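Side-chain contacts in ribosome inactivating type 1 protein (Iris hollandica, PDB 3MVG), which belongs to the type 1 ribosome-inactivating proteins of plants, single-chain members of a family named for its action on ribosomes: residues T105-Y108 with G109-Q112; S151-V154 with L155-V159; T199-Q202 with T203-E207; V235-A238 with R239-G243. All coordinates share one frame; numbering follows the deposited sequence.

Contact 1: T105-Y108 with G109-Q112; sequences TGSY and GALQ. Unlike the reference sequence in segment 105-108: Thr-105 (reference Ile).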
loop_
_atom_site.group_PDB
_atom_site.type_symbol
_atom_site.label_atom_id
_atom_site.label_comp_id
_atom_site.label_asym_id
_atom_site.label_seq_id
_atom_site.Cartn_x
_atom_site.Cartn_y
_atom_site.Cartn_z
ATOM N N THR A 105 3.994 -8.683 29.632
ATOM C CA THR A 105 3.096 -9.120 28.577
ATOM C C THR A 105 3.452 -8.400 27.272
ATOM O O THR A 105 4.358 -7.565 27.221
ATOM C CB THR A 105 1.627 -8.777 28.908
ATOM O OG1 THR A 105 1.455 -7.356 28.828
ATOM C CG2 THR A 105 1.207 -9.288 30.292
ATOM N N GLY A 106 2.700 -8.731 26.226
ATOM C CA GLY A 106 2.879 -8.131 24.915
ATOM C C GLY A 106 2.099 -6.852 24.671
ATOM O O GLY A 106 2.106 -6.344 23.554
ATOM N N SER A 107 1.430 -6.308 25.688
ATOM C CA SER A 107 0.747 -5.029 25.484
ATOM C C SER A 107 1.781 -3.943 25.204
ATOM O O SER A 107 2.900 -4.005 25.712
ATOM C CB SER A 107 -0.118 -4.649 26.686
ATOM O OG SER A 107 0.689 -4.175 27.744
ATOM N N TYR A 108 1.424 -2.948 24.399
ATOM C CA TYR A 108 2.361 -1.859 24.160
ATOM C C TYR A 108 2.691 -1.100 25.443
ATOM O O TYR A 108 3.804 -0.626 25.600
ATOM C CB TYR A 108 1.874 -0.902 23.073
ATOM C CG TYR A 108 1.925 -1.510 21.694
ATOM C CD1 TYR A 108 3.134 -1.936 21.147
ATOM C CD2 TYR A 108 0.770 -1.662 20.936
ATOM C CE1 TYR A 108 3.197 -2.504 19.883
ATOM C CE2 TYR A 108 0.822 -2.229 19.659
ATOM C CZ TYR A 108 2.042 -2.638 19.149
ATOM O OH TYR A 108 2.097 -3.203 17.900
ATOM N N GLY A 109 1.725 -1.007 26.356
ATOM C CA GLY A 109 1.963 -0.377 27.657
ATOM C C GLY A 109 3.092 -1.079 28.392
ATOM O O GLY A 109 4.027 -0.442 28.869
ATOM N N ALA A 110 3.001 -2.400 28.485
ATOM C CA ALA A 110 4.038 -3.184 29.155
ATOM C C ALA A 110 5.362 -3.123 28.394
ATOM O O ALA A 110 6.422 -2.920 28.988
ATOM C CB ALA A 110 3.599 -4.619 29.310
ATOM N N LEU A 111 5.309 -3.307 27.074
ATOM C CA LEU A 111 6.539 -3.296 26.276
ATOM C C LEU A 111 7.258 -1.959 26.351
ATOM O O LEU A 111 8.479 -1.917 26.508
ATOM C CB LEU A 111 6.244 -3.649 24.817
ATOM C CG LEU A 111 5.791 -5.076 24.531
ATOM C CD1 LEU A 111 5.228 -5.151 23.116
ATOM C CD2 LEU A 111 6.936 -6.060 24.704
ATOM N N GLN A 112 6.501 -0.869 26.225
ATOM C CA GLN A 112 7.085 0.473 26.263
ATOM C C GLN A 112 7.678 0.823 27.625
ATOM O O GLN A 112 8.704 1.500 27.708
ATOM C CB GLN A 112 6.075 1.523 25.798
ATOM C CG GLN A 112 5.829 1.389 24.296
ATOM C CD GLN A 112 4.675 2.214 23.747
ATOM O OE1 GLN A 112 4.584 2.403 22.541
ATOM N NE2 GLN A 112 3.779 2.680 24.613
#
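Ser-107 caps helix 108-115 by reaching Ala-110 across its first turn. From CB, 4.1 Å from Gly-109 N, the Ser-107 side chain leads to OG, which accepts a hydrogen bond from Ala-110 N at 3.0 Å with an N-H...O angle of 163°. The torsion accounts for this reach: at chi1 76° OG lies between the backbone N and C and faces the first turn. The same OG packs 3.3 Å from Ala-110 CB, and Thr-105 OG1 approaches that methyl from the preceding loop at 3.5 Å. Ser-107 OG also bonds to a glycerol molecule, probably from the crystallisation liquor. Behind the cap, Leu-111 N donates to Ser-107 O at 2.9 Å, while Leu-111 CD1 lies 3.4 Å from Gly-106 O and meets the Tyr-108 ring obliquely, 4.3 Å from its CD1. Gln-112 N bonds to Tyr-108 O at 2.8 Å. Farther out, Tyr-108 OH bonds to Glu-161 and Gln-112 OE1 to Arg-119. An N-terminal side-chain acceptor for the amide three residues on, joined to a regular i to i+4 bond, is the serine N-cap of an alpha-helix.

Contact 2: S151-V154 with L155-V159; sequences SLIV and LIQLV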
loop_
_atom_site.group_PDB
_atom_site.type_symbol
_atom_site.label_atom_id
_atom_site.label_comp_id
_atom_site.label_asym_id
_atom_site.label_seq_id
_atom_site.Cartn_x
_atom_site.Cartn_y
_atom_site.Cartn_z
ATOM N N SER A 151 12.998 -4.720 20.994
ATOM C CA SER A 151 13.036 -5.528 19.774
ATOM C C SER A 151 11.674 -6.104 19.431
ATOM O O SER A 151 11.295 -6.148 18.258
ATOM C CB SER A 151 14.088 -6.626 19.886
ATOM O OG SER A 151 15.378 -6.037 20.049
ATOM N N LEU A 152 10.922 -6.513 20.448
ATOM C CA LEU A 152 9.562 -6.995 20.236
ATOM C C LEU A 152 8.626 -5.904 19.730
ATOM O O LEU A 152 7.768 -6.167 18.901
ATOM C CB LEU A 152 9.013 -7.657 21.497
ATOM C CG LEU A 152 9.571 -9.049 21.790
ATOM C CD1 LEU A 152 9.182 -9.482 23.196
ATOM C CD2 LEU A 152 9.125 -10.085 20.759
ATOM N N ILE A 153 8.812 -4.671 20.180
ATOM C CA ILE A 153 8.031 -3.553 19.648
ATOM C C ILE A 153 8.226 -3.447 18.134
ATOM O O ILE A 153 7.263 -3.264 17.382
ATOM C CB ILE A 153 8.409 -2.225 20.348
ATOM C CG1 ILE A 153 7.857 -2.229 21.776
ATOM C CG2 ILE A 153 7.873 -1.025 19.578
ATOM C CD1 ILE A 153 8.396 -1.113 22.662
ATOM N N VAL A 154 9.480 -3.549 17.690
ATOM C CA VAL A 154 9.808 -3.489 16.264
ATOM C C VAL A 154 9.177 -4.672 15.519
ATOM O O VAL A 154 8.484 -4.494 14.514
ATOM C CB VAL A 154 11.343 -3.453 16.041
ATOM C CG1 VAL A 154 11.692 -3.570 14.559
ATOM C CG2 VAL A 154 11.937 -2.166 16.615
ATOM N N LEU A 155 9.397 -5.881 16.026
ATOM C CA LEU A 155 8.937 -7.090 15.327
ATOM C C LEU A 155 7.420 -7.234 15.307
ATOM O O LEU A 155 6.856 -7.606 14.287
ATOM C CB LEU A 155 9.594 -8.338 15.909
ATOM C CG LEU A 155 11.114 -8.361 15.726
ATOM C CD1 LEU A 155 11.727 -9.577 16.395
ATOM C CD2 LEU A 155 11.542 -8.266 14.258
ATOM N N ILE A 156 6.766 -6.929 16.426
ATOM C CA ILE A 156 5.312 -6.958 16.477
ATOM C C ILE A 156 4.720 -6.011 15.434
ATOM O O ILE A 156 3.794 -6.379 14.702
ATOM C CB ILE A 156 4.788 -6.657 17.894
ATOM C CG1 ILE A 156 5.088 -7.847 18.814
ATOM C CG2 ILE A 156 3.288 -6.337 17.858
ATOM C CD1 ILE A 156 4.985 -7.546 20.303
ATOM N N GLN A 157 5.256 -4.808 15.334
ATOM C CA GLN A 157 4.727 -3.871 14.358
ATOM C C GLN A 157 4.980 -4.294 12.920
ATOM O O GLN A 157 4.118 -4.114 12.069
ATOM C CB GLN A 157 5.233 -2.464 14.616
ATOM C CG GLN A 157 4.673 -1.858 15.881
ATOM C CD GLN A 157 5.153 -0.453 16.071
ATOM O OE1 GLN A 157 4.438 0.510 15.779
ATOM N NE2 GLN A 157 6.386 -0.316 16.528
ATOM N N LEU A 158 6.147 -4.872 12.647
ATOM C CA LEU A 158 6.518 -5.229 11.276
ATOM C C LEU A 158 6.024 -6.598 10.833
ATOM O O LEU A 158 6.149 -6.941 9.648
ATOM C CB LEU A 158 8.028 -5.081 11.063
ATOM C CG LEU A 158 8.537 -3.648 11.225
ATOM C CD1 LEU A 158 10.049 -3.619 11.120
ATOM C CD2 LEU A 158 7.923 -2.748 10.173
ATOM N N VAL A 159 5.454 -7.370 11.758
ATOM C CA VAL A 159 4.887 -8.674 11.438
ATOM C C VAL A 159 3.383 -8.682 11.732
ATOM O O VAL A 159 2.584 -8.820 10.809
ATOM C CB VAL A 159 5.625 -9.817 12.188
ATOM C CG1 VAL A 159 4.942 -11.140 11.946
ATOM C CG2 VAL A 159 7.088 -9.877 11.744
#
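With chi1 -69° and chi2 -178°, the side chain of Gln-157 runs back beside Ile-153, and chi3 of 100° turns its amide so that NE2 meets Ile-153 O. Gln-157 NE2 and Ile-153 O are 3.2 Å apart, with the oxygen nearly in the amide plane of Gln-157. Seen from the acceptor the geometry is less regular, because NE2 stands well above the carbonyl plane. The backbone Gln-157 N reaches the same oxygen from the opposite face, at 3.3 Å, so Ile-153 O is gripped by two donors of one residue. Ile-153 CG2 packs against NE2 at 3.5 Å, and the two side chains point the same way. One residue along, Val-154 and Leu-158 also lie side by side, CG1 meeting CD1 at 3.8 Å. On another face, Ile-156 CD1 touches Leu-152 CB at 4.2 Å; its CG1 rests 3.2 Å from Leu-152 O, which accepts from Ile-156 N. Outside the segments, Gln-157 OE1 takes a hydrogen bond from Gln-198 NE2, and Leu-155 packs on helix 126-138. The buried amide of Gln-157 thus has partners at both ends, which would limit its rotation, while the remaining side-chain contacts across this part of helix 146-164 are mostly aliphatic.

Contact 3: T199-Q202 with T203-E207; sequences TNWQ and TLSTE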
loop_
_atom_site.group_PDB
_atom_site.type_symbol
_atom_site.label_atom_id
_atom_site.label_comp_id
_atom_site.label_asym_id
_atom_site.label_seq_id
_atom_site.Cartn_x
_atom_site.Cartn_y
_atom_site.Cartn_z
ATOM N N THR A 199 -4.425 0.646 17.791
ATOM C CA THR A 199 -5.302 0.634 18.973
ATOM C C THR A 199 -6.738 0.221 18.643
ATOM O O THR A 199 -7.439 -0.340 19.486
ATOM C CB THR A 199 -5.309 2.042 19.640
ATOM O OG1 THR A 199 -3.966 2.438 19.946
ATOM C CG2 THR A 199 -6.160 2.082 20.906
ATOM N N ASN A 200 -7.162 0.495 17.412
ATOM C CA ASN A 200 -8.548 0.293 17.008
ATOM C C ASN A 200 -8.826 -0.976 16.218
ATOM O O ASN A 200 -9.904 -1.120 15.636
ATOM C CB ASN A 200 -9.056 1.526 16.258
ATOM C CG ASN A 200 -9.483 2.622 17.200
ATOM O OD1 ASN A 200 -10.584 2.572 17.761
ATOM N ND2 ASN A 200 -8.606 3.592 17.423
ATOM N N TRP A 201 -7.880 -1.912 16.225
ATOM C CA TRP A 201 -8.049 -3.135 15.448
ATOM C C TRP A 201 -9.264 -3.953 15.868
ATOM O O TRP A 201 -10.049 -4.363 15.017
ATOM C CB TRP A 201 -6.791 -3.987 15.493
ATOM C CG TRP A 201 -6.902 -5.232 14.662
ATOM C CD1 TRP A 201 -7.108 -5.310 13.306
ATOM C CD2 TRP A 201 -6.829 -6.578 15.136
ATOM N NE1 TRP A 201 -7.149 -6.626 12.915
ATOM C CE2 TRP A 201 -6.981 -7.422 14.018
ATOM C CE3 TRP A 201 -6.628 -7.150 16.399
ATOM C CZ2 TRP A 201 -6.933 -8.809 14.124
ATOM C CZ3 TRP A 201 -6.586 -8.520 16.505
ATOM C CH2 TRP A 201 -6.735 -9.343 15.374
ATOM N N GLN A 202 -9.422 -4.187 17.167
ATOM C CA GLN A 202 -10.584 -4.933 17.644
ATOM C C GLN A 202 -11.890 -4.200 17.310
ATOM O O GLN A 202 -12.837 -4.808 16.801
ATOM C CB GLN A 202 -10.496 -5.252 19.144
ATOM C CG GLN A 202 -11.816 -5.802 19.688
ATOM C CD GLN A 202 -11.722 -6.442 21.055
ATOM O OE1 GLN A 202 -12.746 -6.789 21.647
ATOM N NE2 GLN A 202 -10.510 -6.636 21.549
ATOM N N THR A 203 -11.919 -2.892 17.556
ATOM C CA THR A 203 -13.108 -2.093 17.300
ATOM C C THR A 203 -13.509 -2.157 15.827
ATOM O O THR A 203 -14.677 -2.399 15.506
ATOM C CB THR A 203 -12.904 -0.640 17.761
ATOM O OG1 THR A 203 -12.739 -0.628 19.184
ATOM C CG2 THR A 203 -14.093 0.235 17.392
ATOM N N LEU A 204 -12.542 -1.958 14.933
ATOM C CA LEU A 204 -12.812 -2.030 13.508
ATOM C C LEU A 204 -13.260 -3.437 13.110
ATOM O O LEU A 204 -14.195 -3.595 12.313
ATOM C CB LEU A 204 -11.583 -1.595 12.698
ATOM C CG LEU A 204 -11.247 -0.093 12.730
ATOM C CD1 LEU A 204 -9.817 0.158 12.269
ATOM C CD2 LEU A 204 -12.234 0.739 11.901
ATOM N N SER A 205 -12.598 -4.453 13.665
ATOM C CA SER A 205 -12.919 -5.848 13.358
ATOM C C SER A 205 -14.370 -6.148 13.712
ATOM O O SER A 205 -15.098 -6.759 12.924
ATOM C CB SER A 205 -12.012 -6.802 14.137
ATOM O OG SER A 205 -10.673 -6.799 13.633
ATOM N N THR A 206 -14.771 -5.735 14.910
ATOM C CA THR A 206 -16.136 -5.943 15.390
ATOM C C THR A 206 -17.156 -5.187 14.539
ATOM O O THR A 206 -18.178 -5.766 14.132
ATOM C CB THR A 206 -16.234 -5.579 16.871
ATOM O OG1 THR A 206 -15.449 -6.518 17.610
ATOM C CG2 THR A 206 -17.686 -5.626 17.366
ATOM N N GLU A 207 -16.869 -3.929 14.219
ATOM C CA GLU A 207 -17.793 -3.146 13.401
ATOM C C GLU A 207 -17.989 -3.767 12.021
ATOM O O GLU A 207 -19.104 -3.786 11.495
ATOM C CB GLU A 207 -17.357 -1.684 13.287
ATOM C CG GLU A 207 -17.454 -0.879 14.599
ATOM C CD GLU A 207 -18.839 -0.900 15.230
ATOM O OE1 GLU A 207 -19.840 -0.755 14.496
ATOM O OE2 GLU A 207 -18.918 -1.053 16.464
HETATM O O HOH W 1 -9.937 -1.721 19.417
HETATM O O HOH W 2 -11.027 1.201 20.129
HETATM O O HOH W 3 -15.313 -5.768 20.220
#
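Ser-205 and Trp-201 meet one turn apart, Ser-205 OG donating to Trp-201 O at 2.9 Å. Ser-205 N donates to Trp-201 O as well, also at 2.9 Å; the hydroxyl stands 40° out of the carbonyl plane and the amide comes from the opposite face, so two donors of one residue share the acceptor. The hydroxyl oxygen also lies over one face of the indole, 3.6 Å above its plane and toward the rim. CG of Trp-201 is anti to its own N (chi1 -178°), which sets one face of the ring beneath Ser-205 OG. A second shell holds both groups: Trp-201 NE1 donates to Leu-246 O, and Ser-205 OG accepts from Leu-248 N. At the start of the helix, Asn-200 and Thr-203 point the same way and are joined by a water 2.8 Å from Asn-200 OD1 and 2.7 Å from Thr-203 OG1. Another water links Thr-199 O with Thr-203 N, and a third joins Gln-202 OE1 to Thr-206 OG1. Asn-200 lies between helices 192-199 and 201-210, its ND2 bonded to Asp-196 O of the former. Asn-200, Thr-203 and Glu-207 pack on strand 215-223, whereas Trp-201 and Thr-206 meet the chain beyond helix 235-240.

Contact 4: V235-A238 with R239-G243; sequences VEKA and RTFCG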
loop_
_atom_site.group_PDB
_atom_site.type_symbol
_atom_site.label_atom_id
_atom_site.label_comp_id
_atom_site.label_asym_id
_atom_site.label_seq_id
_atom_site.Cartn_x
_atom_site.Cartn_y
_atom_site.Cartn_z
ATOM N N VAL A 235 -17.801 -0.715 5.889
ATOM C CA VAL A 235 -16.825 -1.769 5.651
ATOM C C VAL A 235 -15.857 -1.424 4.528
ATOM O O VAL A 235 -14.652 -1.663 4.646
ATOM C CB VAL A 235 -17.503 -3.097 5.313
ATOM C CG1 VAL A 235 -16.444 -4.132 5.042
ATOM C CG2 VAL A 235 -18.404 -3.529 6.449
ATOM N N GLU A 236 -16.374 -0.856 3.442
ATOM C CA GLU A 236 -15.537 -0.541 2.294
ATOM C C GLU A 236 -14.426 0.424 2.695
ATOM O O GLU A 236 -13.276 0.229 2.307
ATOM C CB GLU A 236 -16.363 -0.019 1.118
ATOM C CG GLU A 236 -15.524 0.304 -0.114
ATOM C CD GLU A 236 -15.030 1.740 -0.120
ATOM O OE1 GLU A 236 -15.868 2.657 -0.017
ATOM O OE2 GLU A 236 -13.807 1.963 -0.231
ATOM N N LYS A 237 -14.752 1.436 3.494
ATOM C CA LYS A 237 -13.739 2.377 3.954
ATOM C C LYS A 237 -12.703 1.687 4.851
ATOM O O LYS A 237 -11.505 1.938 4.734
ATOM C CB LYS A 237 -14.365 3.583 4.666
ATOM C CG LYS A 237 -13.357 4.665 5.010
ATOM C CD LYS A 237 -13.986 6.028 5.171
ATOM C CE LYS A 237 -12.921 7.090 5.365
ATOM N NZ LYS A 237 -13.498 8.414 5.724
ATOM N N ALA A 238 -13.163 0.805 5.732
ATOM C CA ALA A 238 -12.243 0.038 6.580
ATOM C C ALA A 238 -11.266 -0.787 5.740
ATOM O O ALA A 238 -10.058 -0.798 6.007
ATOM C CB ALA A 238 -13.021 -0.857 7.531
ATOM N N ARG A 239 -11.793 -1.470 4.729
ATOM C CA ARG A 239 -10.961 -2.286 3.850
ATOM C C ARG A 239 -10.039 -1.428 2.984
ATOM O O ARG A 239 -8.870 -1.773 2.777
ATOM C CB ARG A 239 -11.844 -3.193 2.983
ATOM C CG ARG A 239 -11.065 -4.281 2.224
ATOM C CD ARG A 239 -11.978 -5.188 1.388
ATOM N NE ARG A 239 -12.689 -4.385 0.406
ATOM C CZ ARG A 239 -14.001 -4.194 0.374
ATOM N NH1 ARG A 239 -14.813 -4.835 1.208
ATOM N NH2 ARG A 239 -14.499 -3.373 -0.535
ATOM N N THR A 240 -10.551 -0.309 2.478
ATOM C CA THR A 240 -9.841 0.496 1.475
ATOM C C THR A 240 -8.888 1.522 2.087
ATOM O O THR A 240 -7.725 1.608 1.688
ATOM C CB THR A 240 -10.836 1.225 0.551
ATOM O OG1 THR A 240 -11.661 0.256 -0.098
ATOM C CG2 THR A 240 -10.129 2.044 -0.508
ATOM N N PHE A 241 -9.394 2.312 3.028
ATOM C CA PHE A 241 -8.619 3.387 3.635
ATOM C C PHE A 241 -7.683 2.858 4.716
ATOM O O PHE A 241 -6.494 3.157 4.712
ATOM C CB PHE A 241 -9.569 4.458 4.190
ATOM C CG PHE A 241 -8.874 5.602 4.874
ATOM C CD1 PHE A 241 -8.479 6.723 4.154
ATOM C CD2 PHE A 241 -8.632 5.570 6.240
ATOM C CE1 PHE A 241 -7.840 7.791 4.789
ATOM C CE2 PHE A 241 -7.995 6.629 6.881
ATOM C CZ PHE A 241 -7.599 7.738 6.153
ATOM N N CYS A 242 -8.216 2.075 5.646
ATOM C CA CYS A 242 -7.396 1.522 6.730
ATOM C C CYS A 242 -6.547 0.347 6.268
ATOM O O CYS A 242 -5.573 -0.021 6.922
ATOM C CB CYS A 242 -8.273 1.067 7.896
ATOM S SG CYS A 242 -9.335 2.329 8.605
ATOM N N GLY A 243 -6.935 -0.271 5.159
ATOM C CA GLY A 243 -6.292 -1.510 4.742
ATOM C C GLY A 243 -6.504 -2.631 5.746
ATOM O O GLY A 243 -5.666 -3.514 5.890
#
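Thr-240 OG1 lies within hydrogen-bonding reach of two oxygens of Glu-236: the carboxylate OE2 at 2.7 Å and the backbone O at 2.9 Å. Thr-240 N adds a bond to Glu-236 O at 2.8 Å with an N-H...O angle of 145°. The carboxylate comes within range because the Glu-236 chain leaves the helix with CG anti to N and then bends at chi2 (-90°), folding OE2 back over Thr-240. Arg-239 crosses Glu-236 at about a right angle, its NH2 3.8 Å from Glu-236 CG, and one guanidinium face lies over Glu-236 CA. Their charged atoms stay apart, with Glu-236 OE2 and Arg-239 NH2 separated by 5.4 Å. The arginine is instead held by His-34 O, through NH1, and by Asn-175 of the second subunit, through NE; another bond joins Thr-240 OG1 to ND2 of that same asparagine.

Away from these groups, Lys-237 and Phe-241 extend side by side, Lys-237 CG to Phe-241 CB 3.9 Å. Lys-237 NZ stands 5.5 Å from the centroid of the Phe-241 ring, at most a weak cation-pi attraction, and bonds to Val-231 O. Lys-237 O accepts from Phe-241 N and, weakly, from Cys-242 N, before Gly-243 leaves helical geometry with positive phi. The arrangement is that of a short helical segment that gives way to a loop by Gly-243, packed on strands 215-223 and 229-234 and also joined to the second subunit.

In the fold
Following the chain, the four contacts come in series and none nests within or crosses another; each is local, made by residues a few positions apart, and encloses no long loop. Contact 1 opens helix 108-115 after strand 100-101. Contact 2 lies within helix 146-164 near the centre of the chain and touches contact 1, where Tyr-108 and Leu-111 pack on Ile-153, Ile-156 and Gln-157, tying the two helices together. Contact 3 begins helix 201-210, its centre about 20 Å from that of contact 2. Contact 4 occupies helix 235-240 after strand 229-234 and touches contact 3 through Leu-204 and Cys-242, their centres about 12 Å apart. Among the four, contact 4 alone meets the second subunit.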